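Local coordinates for protein peptidase, C14 family (Geobacter sulfurreducens PCA, PDB 3BIJ) that is uncharacterised but belongs to the C14 family and has a caspase domain, so it probably acts as a cysteine-type endopeptidase, at residues A[108-114]-A[183-187]; A[126-132]-A[200-206]; A[226-230]-A[246-251]. All coordinates share one frame; numbering follows the deposited sequence.

Contact 1: residues A[108-114]-A[183-187]; sequences GELIDDE and YDTIQ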
loop_
_atom_site.group_PDB
_atom_site.type_symbol
_atom_site.label_atom_id
_atom_site.label_comp_id
_atom_site.label_asym_id
_atom_site.label_seq_id
_atom_site.Cartn_x
_atom_site.Cartn_y
_atom_site.Cartn_z
ATOM N N GLY A 108 13.800 8.858 -35.473
ATOM C CA GLY A 108 13.249 10.028 -34.827
ATOM C C GLY A 108 11.753 9.803 -34.646
ATOM O O GLY A 108 11.270 8.672 -34.769
ATOM N N GLU A 109 11.000 10.864 -34.377
ATOM C CA GLU A 109 9.563 10.706 -34.162
ATOM C C GLU A 109 8.723 10.911 -35.409
ATOM O O GLU A 109 9.007 11.773 -36.233
ATOM C CB GLU A 109 9.079 11.663 -33.068
ATOM C CG GLU A 109 9.811 11.482 -31.761
ATOM C CD GLU A 109 9.455 12.527 -30.748
ATOM O OE1 GLU A 109 8.289 12.551 -30.308
ATOM O OE2 GLU A 109 10.341 13.328 -30.392
ATOM N N LEU A 110 7.682 10.103 -35.540
ATOM C CA LEU A 110 6.787 10.203 -36.672
ATOM C C LEU A 110 5.540 10.847 -36.108
ATOM O O LEU A 110 4.842 10.227 -35.318
ATOM C CB LEU A 110 6.470 8.806 -37.206
ATOM C CG LEU A 110 5.508 8.704 -38.387
ATOM C CD1 LEU A 110 6.140 9.314 -39.625
ATOM C CD2 LEU A 110 5.158 7.261 -38.625
ATOM N N ILE A 111 5.270 12.096 -36.486
ATOM C CA ILE A 111 4.096 12.802 -35.980
ATOM C C ILE A 111 2.815 12.110 -36.414
ATOM O O ILE A 111 2.680 11.699 -37.569
ATOM C CB ILE A 111 4.042 14.273 -36.468
ATOM C CG1 ILE A 111 5.096 15.109 -35.746
ATOM C CG2 ILE A 111 2.682 14.874 -36.151
ATOM C CD1 ILE A 111 6.523 14.672 -35.994
ATOM N N ASP A 112 1.866 11.994 -35.491
ATOM C CA ASP A 112 0.601 11.337 -35.798
ATOM C C ASP A 112 -0.006 11.797 -37.122
ATOM O O ASP A 112 -0.651 11.019 -37.828
ATOM C CB ASP A 112 -0.403 11.533 -34.652
ATOM C CG ASP A 112 -0.662 12.994 -34.332
ATOM O OD1 ASP A 112 -1.362 13.260 -33.327
ATOM O OD2 ASP A 112 -0.172 13.874 -35.070
ATOM N N ASP A 113 0.198 13.060 -37.467
ATOM C CA ASP A 113 -0.339 13.569 -38.718
ATOM C C ASP A 113 0.319 12.916 -39.923
ATOM O O ASP A 113 -0.342 12.642 -40.917
ATOM C CB ASP A 113 -0.179 15.087 -38.776
ATOM C CG ASP A 113 -1.264 15.809 -37.997
ATOM O OD1 ASP A 113 -0.967 16.850 -37.358
ATOM O OD2 ASP A 113 -2.421 15.331 -38.037
ATOM N N GLU A 114 1.620 12.668 -39.840
ATOM C CA GLU A 114 2.321 12.030 -40.947
ATOM C C GLU A 114 1.753 10.631 -41.187
ATOM O O GLU A 114 1.596 10.211 -42.330
ATOM C CB GLU A 114 3.816 11.923 -40.649
ATOM C CG GLU A 114 4.469 13.222 -40.198
ATOM C CD GLU A 114 5.979 13.100 -40.068
ATOM O OE1 GLU A 114 6.669 13.127 -41.110
ATOM O OE2 GLU A 114 6.473 12.963 -38.923
ATOM N N TYR A 183 12.142 19.020 -36.245
ATOM C CA TYR A 183 10.720 18.870 -35.970
ATOM C C TYR A 183 9.899 20.074 -36.391
ATOM O O TYR A 183 8.741 19.941 -36.782
ATOM C CB TYR A 183 10.494 18.558 -34.487
ATOM C CG TYR A 183 10.901 17.149 -34.145
ATOM C CD1 TYR A 183 10.192 16.069 -34.655
ATOM C CD2 TYR A 183 12.051 16.888 -33.392
ATOM C CE1 TYR A 183 10.610 14.768 -34.438
ATOM C CE2 TYR A 183 12.483 15.579 -33.168
ATOM C CZ TYR A 183 11.752 14.525 -33.700
ATOM O OH TYR A 183 12.162 13.225 -33.515
ATOM N N ASP A 184 10.488 21.259 -36.323
ATOM C CA ASP A 184 9.746 22.439 -36.727
ATOM C C ASP A 184 9.437 22.359 -38.212
ATOM O O ASP A 184 8.361 22.766 -38.650
ATOM C CB ASP A 184 10.527 23.714 -36.412
ATOM C CG ASP A 184 10.544 24.030 -34.925
ATOM O OD1 ASP A 184 9.467 23.934 -34.296
ATOM O OD2 ASP A 184 11.621 24.377 -34.385
ATOM N N THR A 185 10.371 21.828 -38.989
ATOM C CA THR A 185 10.152 21.697 -40.424
ATOM C C THR A 185 9.031 20.706 -40.688
ATOM O O THR A 185 8.127 20.970 -41.472
ATOM C CB THR A 185 11.418 21.211 -41.137
ATOM O OG1 THR A 185 12.434 22.212 -41.023
ATOM C CG2 THR A 185 11.133 20.949 -42.603
ATOM N N ILE A 186 9.103 19.560 -40.020
ATOM C CA ILE A 186 8.099 18.522 -40.161
ATOM C C ILE A 186 6.726 19.063 -39.790
ATOM O O ILE A 186 5.754 18.872 -40.517
ATOM C CB ILE A 186 8.423 17.334 -39.241
ATOM C CG1 ILE A 186 9.745 16.698 -39.671
ATOM C CG2 ILE A 186 7.291 16.322 -39.271
ATOM C CD1 ILE A 186 10.193 15.556 -38.801
ATOM N N GLN A 187 6.666 19.748 -38.653
ATOM C CA GLN A 187 5.418 20.304 -38.143
ATOM C C GLN A 187 4.770 21.317 -39.092
ATOM O O GLN A 187 3.548 21.501 -39.065
ATOM C CB GLN A 187 5.665 20.959 -36.775
ATOM C CG GLN A 187 4.467 20.943 -35.815
ATOM C CD GLN A 187 4.157 19.545 -35.279
ATOM O OE1 GLN A 187 3.446 18.748 -35.913
ATOM N NE2 GLN A 187 4.706 19.239 -34.111
#
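Tyr183 opens the helical side of this contact by reaching across to Glu109 with the far end of its ring. Its CG lies anti to the carbonyl carbon (chi1 -73°), an orientation that carries the hydroxyl toward the strand. There Glu109 N donates a hydrogen bond to Tyr183 OH at 2.8 Å, from a point at the ring edge and in the ring plane; the place of this hydroxyl is less certain than the rest, so the exact length deserves caution. The Glu109 side chain crosses the tyrosine at about a right angle, with Glu109 CB 3.7 Å from Tyr183 CE1, while its carboxylate is held by Thr102.

One turn further on, Ile186 points at the strand-helix junction. Its CG2 meets Ile111 CD1 at 3.7 Å, and that same methyl of Ile111 also sits at the edge of the Tyr183 ring. The same Ile186 CG2 also lies 3.5 Å from Glu114 OE2. This oxygen accepts from Ile111 N at 2.9 Å through its anti side, and Arg57 makes a salt bridge to Glu114 OE1, so the carboxylate is fixed from both oxygens.

Gln187 starts away from the strand, but a bend at chi2 (71°) returns its amide, and OE1 comes to 4.0 Å from Ile111 CG2.

Ile111 is the N-cap of helix 112-119, and Glu114 accepts its N-H as the N3 side chain does in a capping box, but the isoleucine cannot return the bond. The contact thus packs helix 180-189 against the end of the 99-104/109-111 beta-hairpin, an antiparallel extension of the caspase-like sheet.

Contact 2: residues A[126-132]-A[200-206]; sequences VRVLVFS and ASILLIS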
loop_
_atom_site.group_PDB
_atom_site.type_symbol
_atom_site.label_atom_id
_atom_site.label_comp_id
_atom_site.label_asym_id
_atom_site.label_seq_id
_atom_site.Cartn_x
_atom_site.Cartn_y
_atom_site.Cartn_z
ATOM N N VAL A 126 -10.377 -0.392 -49.676
ATOM C CA VAL A 126 -9.329 -1.143 -48.997
ATOM C C VAL A 126 -9.500 -1.073 -47.471
ATOM O O VAL A 126 -9.818 -0.022 -46.920
ATOM C CB VAL A 126 -7.904 -0.645 -49.454
ATOM C CG1 VAL A 126 -7.861 0.861 -49.466
ATOM C CG2 VAL A 126 -6.823 -1.195 -48.535
ATOM N N ARG A 127 -9.327 -2.215 -46.808
ATOM C CA ARG A 127 -9.452 -2.295 -45.357
ATOM C C ARG A 127 -8.078 -2.057 -44.748
ATOM O O ARG A 127 -7.091 -2.651 -45.191
ATOM C CB ARG A 127 -9.967 -3.675 -44.929
ATOM C CG ARG A 127 -11.362 -4.004 -45.431
ATOM C CD ARG A 127 -11.338 -5.178 -46.399
ATOM N NE ARG A 127 -11.061 -6.428 -45.701
ATOM C CZ ARG A 127 -10.373 -7.435 -46.222
ATOM N NH1 ARG A 127 -9.885 -7.348 -47.455
ATOM N NH2 ARG A 127 -10.160 -8.528 -45.503
ATOM N N VAL A 128 -8.017 -1.183 -43.747
ATOM C CA VAL A 128 -6.760 -0.863 -43.072
ATOM C C VAL A 128 -6.882 -1.256 -41.603
ATOM O O VAL A 128 -7.636 -0.641 -40.853
ATOM C CB VAL A 128 -6.432 0.653 -43.167
ATOM C CG1 VAL A 128 -5.137 0.951 -42.447
ATOM C CG2 VAL A 128 -6.320 1.069 -44.627
ATOM N N LEU A 129 -6.147 -2.288 -41.202
ATOM C CA LEU A 129 -6.174 -2.770 -39.825
ATOM C C LEU A 129 -4.900 -2.347 -39.108
ATOM O O LEU A 129 -3.811 -2.742 -39.510
ATOM C CB LEU A 129 -6.289 -4.291 -39.817
ATOM C CG LEU A 129 -6.337 -4.974 -38.456
ATOM C CD1 LEU A 129 -7.599 -4.581 -37.723
ATOM C CD2 LEU A 129 -6.267 -6.476 -38.666
ATOM N N VAL A 130 -5.031 -1.554 -38.045
ATOM C CA VAL A 130 -3.861 -1.067 -37.299
ATOM C C VAL A 130 -3.829 -1.490 -35.822
ATOM O O VAL A 130 -4.792 -1.274 -35.089
ATOM C CB VAL A 130 -3.784 0.493 -37.327
ATOM C CG1 VAL A 130 -2.534 0.954 -36.617
ATOM C CG2 VAL A 130 -3.809 1.015 -38.751
ATOM N N PHE A 131 -2.724 -2.098 -35.396
ATOM C CA PHE A 131 -2.554 -2.489 -34.001
ATOM C C PHE A 131 -1.420 -1.636 -33.446
ATOM O O PHE A 131 -0.305 -1.655 -33.976
ATOM C CB PHE A 131 -2.170 -3.963 -33.849
ATOM C CG PHE A 131 -3.296 -4.910 -34.119
ATOM C CD1 PHE A 131 -3.504 -5.425 -35.397
ATOM C CD2 PHE A 131 -4.181 -5.257 -33.101
ATOM C CE1 PHE A 131 -4.582 -6.271 -35.657
ATOM C CE2 PHE A 131 -5.261 -6.099 -33.348
ATOM C CZ PHE A 131 -5.465 -6.610 -34.632
ATOM N N SER A 132 -1.702 -0.877 -32.394
ATOM C CA SER A 132 -0.676 -0.043 -31.789
ATOM C C SER A 132 -0.558 -0.369 -30.306
ATOM O O SER A 132 -1.343 0.132 -29.506
ATOM C CB SER A 132 -1.027 1.436 -31.976
ATOM O OG SER A 132 -0.056 2.288 -31.379
ATOM N N ALA A 200 -10.245 5.012 -47.395
ATOM C CA ALA A 200 -10.140 3.650 -46.878
ATOM C C ALA A 200 -10.862 3.442 -45.540
ATOM O O ALA A 200 -11.142 4.400 -44.826
ATOM C CB ALA A 200 -8.678 3.279 -46.748
ATOM N N SER A 201 -11.183 2.191 -45.211
ATOM C CA SER A 201 -11.855 1.882 -43.945
ATOM C C SER A 201 -10.817 1.594 -42.870
ATOM O O SER A 201 -10.174 0.544 -42.895
ATOM C CB SER A 201 -12.755 0.649 -44.077
ATOM O OG SER A 201 -13.773 0.838 -45.034
ATOM N N ILE A 202 -10.669 2.508 -41.918
ATOM C CA ILE A 202 -9.692 2.329 -40.852
ATOM C C ILE A 202 -10.291 1.691 -39.588
ATOM O O ILE A 202 -11.373 2.063 -39.133
ATOM C CB ILE A 202 -9.053 3.678 -40.439
ATOM C CG1 ILE A 202 -8.728 4.534 -41.676
ATOM C CG2 ILE A 202 -7.765 3.413 -39.660
ATOM C CD1 ILE A 202 -7.606 3.988 -42.549
ATOM N N LEU A 203 -9.580 0.712 -39.042
ATOM C CA LEU A 203 -9.979 0.041 -37.814
ATOM C C LEU A 203 -8.697 0.047 -37.006
ATOM O O LEU A 203 -7.786 -0.758 -37.235
ATOM C CB LEU A 203 -10.450 -1.396 -38.067
ATOM C CG LEU A 203 -10.627 -2.296 -36.834
ATOM C CD1 LEU A 203 -11.364 -1.558 -35.771
ATOM C CD2 LEU A 203 -11.355 -3.578 -37.195
ATOM N N LEU A 204 -8.627 0.991 -36.074
ATOM C CA LEU A 204 -7.461 1.178 -35.227
ATOM C C LEU A 204 -7.708 0.593 -33.840
ATOM O O LEU A 204 -8.607 1.037 -33.131
ATOM C CB LEU A 204 -7.193 2.672 -35.130
ATOM C CG LEU A 204 -5.764 3.194 -35.207
ATOM C CD1 LEU A 204 -5.811 4.658 -35.619
ATOM C CD2 LEU A 204 -5.042 2.996 -33.876
ATOM N N ILE A 205 -6.915 -0.409 -33.467
ATOM C CA ILE A 205 -7.022 -1.047 -32.159
ATOM C C ILE A 205 -5.720 -0.772 -31.427
ATOM O O ILE A 205 -4.675 -1.320 -31.783
ATOM C CB ILE A 205 -7.212 -2.577 -32.280
ATOM C CG1 ILE A 205 -8.577 -2.897 -32.902
ATOM C CG2 ILE A 205 -7.097 -3.227 -30.922
ATOM C CD1 ILE A 205 -8.817 -4.374 -33.210
ATOM N N SER A 206 -5.778 0.092 -30.416
ATOM C CA SER A 206 -4.592 0.440 -29.639
ATOM C C SER A 206 -4.542 -0.302 -28.304
ATOM O O SER A 206 -5.553 -0.818 -27.823
ATOM C CB SER A 206 -4.560 1.942 -29.388
ATOM O OG SER A 206 -5.732 2.351 -28.700
#
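Val128 and Ile202 lie side by side on neighbouring parallel strands, with Ile202 CD1 reaching back to 3.6 Å from Val128 CB. Ile202 CG1 sits anti to the carbonyl carbon (chi1 -42°), and the further turn at chi2 brings its end methyl toward the valine. On this same side of the sheet Val130 CB lies 4.0 Å from Leu204 CG; just before the strands begin, Ala200 CB rests against Val126 CG1 at 3.7 Å. The other side carries Leu129 beside Leu203 and, beyond them, Phe131 CE2 4.0 Å from Ile205 CD1.

Six backbone hydrogen bonds set this register. Val128, Val130 and Ser132 give their N-H groups to Ser201, Leu203 and Ile205, and the reverse bonds run from Ser201, Leu203 and Ile205 to Val126, Val128 and Val130. Val130 N to Leu203 O (3.0 Å) is nearly straight, 178° at the hydrogen. These are central strands of the caspase-like alpha/beta fold; in caspase-like peptidases the catalytic cysteine lies just beyond the C-terminal end of the strand equivalent to 127-133.

Further out, backbone hydrogen bonds join Arg127, Leu129 and Phe131 to strand 76-89 and the residue before it, while strand 258-263 flanks the second strand antiparallel. The guanidinium of Arg127 is hydrogen-bonded to Gln272 and the Ser201 hydroxyl to Thr264 O. Phe275 meets the Phe131 ring with planes about 30° apart, and Phe223 of helix 222-231 packs on both Phe131 and Ile205.

Contact 3: residues A[226-230]-A[246-251]; sequences QLLRV and AIVRRM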
loop_
_atom_site.group_PDB
_atom_site.type_symbol
_atom_site.label_atom_id
_atom_site.label_comp_id
_atom_site.label_asym_id
_atom_site.label_seq_id
_atom_site.Cartn_x
_atom_site.Cartn_y
_atom_site.Cartn_z
ATOM N N GLN A 226 -2.213 -10.607 -24.487
ATOM C CA GLN A 226 -3.584 -11.065 -24.384
ATOM C C GLN A 226 -4.218 -11.235 -25.755
ATOM O O GLN A 226 -5.138 -12.044 -25.928
ATOM C CB GLN A 226 -4.409 -10.112 -23.535
ATOM C CG GLN A 226 -3.956 -10.116 -22.104
ATOM C CD GLN A 226 -3.976 -11.501 -21.498
ATOM O OE1 GLN A 226 -3.068 -11.879 -20.761
ATOM N NE2 GLN A 226 -5.015 -12.265 -21.796
ATOM N N LEU A 227 -3.742 -10.472 -26.734
ATOM C CA LEU A 227 -4.272 -10.616 -28.082
ATOM C C LEU A 227 -3.915 -12.046 -28.513
ATOM O O LEU A 227 -4.774 -12.793 -28.969
ATOM C CB LEU A 227 -3.647 -9.568 -29.027
ATOM C CG LEU A 227 -4.033 -9.518 -30.517
ATOM C CD1 LEU A 227 -3.626 -8.170 -31.158
ATOM C CD2 LEU A 227 -3.354 -10.665 -31.233
ATOM N N LEU A 228 -2.657 -12.439 -28.336
ATOM C CA LEU A 228 -2.240 -13.787 -28.704
ATOM C C LEU A 228 -2.970 -14.858 -27.901
ATOM O O LEU A 228 -3.253 -15.947 -28.405
ATOM C CB LEU A 228 -0.733 -13.950 -28.508
ATOM C CG LEU A 228 0.104 -12.996 -29.353
ATOM C CD1 LEU A 228 1.573 -13.073 -28.948
ATOM C CD2 LEU A 228 -0.084 -13.330 -30.798
ATOM N N ARG A 229 -3.288 -14.564 -26.650
ATOM C CA ARG A 229 -3.976 -15.564 -25.842
ATOM C C ARG A 229 -5.420 -15.850 -26.294
ATOM O O ARG A 229 -5.852 -17.000 -26.265
ATOM C CB ARG A 229 -3.929 -15.167 -24.359
ATOM C CG ARG A 229 -4.765 -16.066 -23.452
ATOM C CD ARG A 229 -4.105 -16.377 -22.111
ATOM N NE ARG A 229 -3.197 -17.509 -22.208
ATOM C CZ ARG A 229 -2.917 -18.330 -21.199
ATOM N NH1 ARG A 229 -2.073 -19.341 -21.364
ATOM N NH2 ARG A 229 -3.489 -18.149 -20.019
ATOM N N VAL A 230 -6.168 -14.827 -26.711
ATOM C CA VAL A 230 -7.540 -15.066 -27.158
ATOM C C VAL A 230 -7.506 -15.583 -28.583
ATOM O O VAL A 230 -8.354 -16.363 -28.984
ATOM C CB VAL A 230 -8.418 -13.786 -27.121
ATOM C CG1 VAL A 230 -8.385 -13.164 -25.737
ATOM C CG2 VAL A 230 -7.938 -12.793 -28.157
ATOM N N ALA A 246 -13.283 -9.634 -26.068
ATOM C CA ALA A 246 -12.688 -10.770 -25.364
ATOM C C ALA A 246 -11.320 -10.400 -24.778
ATOM O O ALA A 246 -10.912 -10.930 -23.746
ATOM C CB ALA A 246 -12.548 -11.966 -26.315
ATOM N N ILE A 247 -10.610 -9.498 -25.440
ATOM C CA ILE A 247 -9.307 -9.093 -24.949
ATOM C C ILE A 247 -9.472 -8.167 -23.756
ATOM O O ILE A 247 -8.949 -8.451 -22.683
ATOM C CB ILE A 247 -8.489 -8.388 -26.046
ATOM C CG1 ILE A 247 -8.201 -9.380 -27.170
ATOM C CG2 ILE A 247 -7.190 -7.845 -25.478
ATOM C CD1 ILE A 247 -7.531 -8.780 -28.355
ATOM N N VAL A 248 -10.206 -7.072 -23.935
ATOM C CA VAL A 248 -10.412 -6.136 -22.839
ATOM C C VAL A 248 -10.926 -6.842 -21.586
ATOM O O VAL A 248 -10.602 -6.449 -20.475
ATOM C CB VAL A 248 -11.395 -4.998 -23.216
ATOM C CG1 VAL A 248 -10.974 -4.365 -24.527
ATOM C CG2 VAL A 248 -12.803 -5.519 -23.286
ATOM N N ARG A 249 -11.706 -7.894 -21.764
ATOM C CA ARG A 249 -12.248 -8.613 -20.630
ATOM C C ARG A 249 -11.152 -9.164 -19.731
ATOM O O ARG A 249 -11.329 -9.253 -18.519
ATOM C CB ARG A 249 -13.133 -9.760 -21.119
ATOM C CG ARG A 249 -14.464 -9.883 -20.394
ATOM C CD ARG A 249 -15.259 -8.579 -20.498
ATOM N NE ARG A 249 -16.613 -8.709 -19.944
ATOM C CZ ARG A 249 -17.572 -9.448 -20.491
ATOM N NH1 ARG A 249 -17.328 -10.123 -21.613
ATOM N NH2 ARG A 249 -18.765 -9.513 -19.918
ATOM N N ARG A 250 -10.018 -9.518 -20.329
ATOM C CA ARG A 250 -8.880 -10.090 -19.612
ATOM C C ARG A 250 -7.892 -9.054 -19.086
ATOM O O ARG A 250 -7.115 -9.330 -18.177
ATOM C CB ARG A 250 -8.143 -11.049 -20.544
ATOM C CG ARG A 250 -9.057 -12.082 -21.194
ATOM C CD ARG A 250 -8.315 -12.913 -22.225
ATOM N NE ARG A 250 -7.250 -13.721 -21.619
ATOM C CZ ARG A 250 -7.460 -14.803 -20.878
ATOM N NH1 ARG A 250 -8.697 -15.231 -20.639
ATOM N NH2 ARG A 250 -6.426 -15.454 -20.379
HETATM N N MSE A 251 -7.938 -7.864 -19.674
HETATM C CA MSE A 251 -7.060 -6.755 -19.341
HETATM C C MSE A 251 -7.406 -6.052 -18.042
HETATM O O MSE A 251 -8.567 -5.949 -17.674
HETATM C CB MSE A 251 -7.113 -5.733 -20.463
HETATM C CG MSE A 251 -6.607 -6.246 -21.798
HETATM SE SE MSE A 251 -4.673 -6.533 -21.780
HETATM C CE MSE A 251 -4.080 -4.693 -21.865
#
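The guanidinium of Arg250 has the amide of Gln226 at its edge, near its plane, the two flat groups being turned 29° apart. Obliquely to the guanidinium come the aliphatic parts of Arg229 and Val230. At the edge of the second guanidinium, that of Arg229, lies Arg250 NH2; the two planes are 58° apart and Arg229 NH2 is 4.0 Å from Arg250 NH2. Both arginines form salt bridges to Asp97 of the second subunit, whose carboxylate probably offsets the two neighbouring positive charges. The Arg250 chain bends at chi3, and its shaft runs past Val230 in the opposite direction, Arg250 CD 3.5 Å from Val230 CG1.

Helices 222-231 and 240-250 belong to the helical layer on the Phe131 and Ile205 face of the central sheet of the caspase-like fold; the axes of segments 226-230 and 246-250 approach to 9.3 Å and make an angle of 122°. Alongside the polar groups the interface is aliphatic. Ile247 crosses Val230 at about a right angle, with CG1 3.6 Å from Val230 CG2, and its CD1 lies alongside Leu227, 4.0 Å from Leu227 CB. The selenium of Met251, a selenomethionine, slides past Gln226 and approaches its CG at 3.7 Å.

Around these residues, Phe243 of helix 240-250 packs on Leu227 and Val230, and Met36 of helix 29-42 backs Leu227. Ile247 O takes N-H groups from both Arg250 and Met251, which holds the backbone that carries these two side chains. Val140 of the second subunit packs on Arg250.

How the contacts relate
Following the chain from the N terminus, segment 108-114 comes first and segment 126-132 second, after helix 112-119. Their partners appear in the same order, so contact 1 closes its loop at 183-187 and contact 2 at 200-206: the two loops cross. Contact 3 follows in series, a shorter closure between 226-230 and 246-251. Contacts 1 and 2 both reach the main sheet without touching, their centres 21 Å apart, one at its hairpin extension and one among its central strands. Contact 3 joins the sheet through Phe131 CE2, 3.4 Å from Leu227 CD1, and lies across the chain's centre from contact 1. Together they tie hairpin, sheet and helical layer into one caspase-like domain.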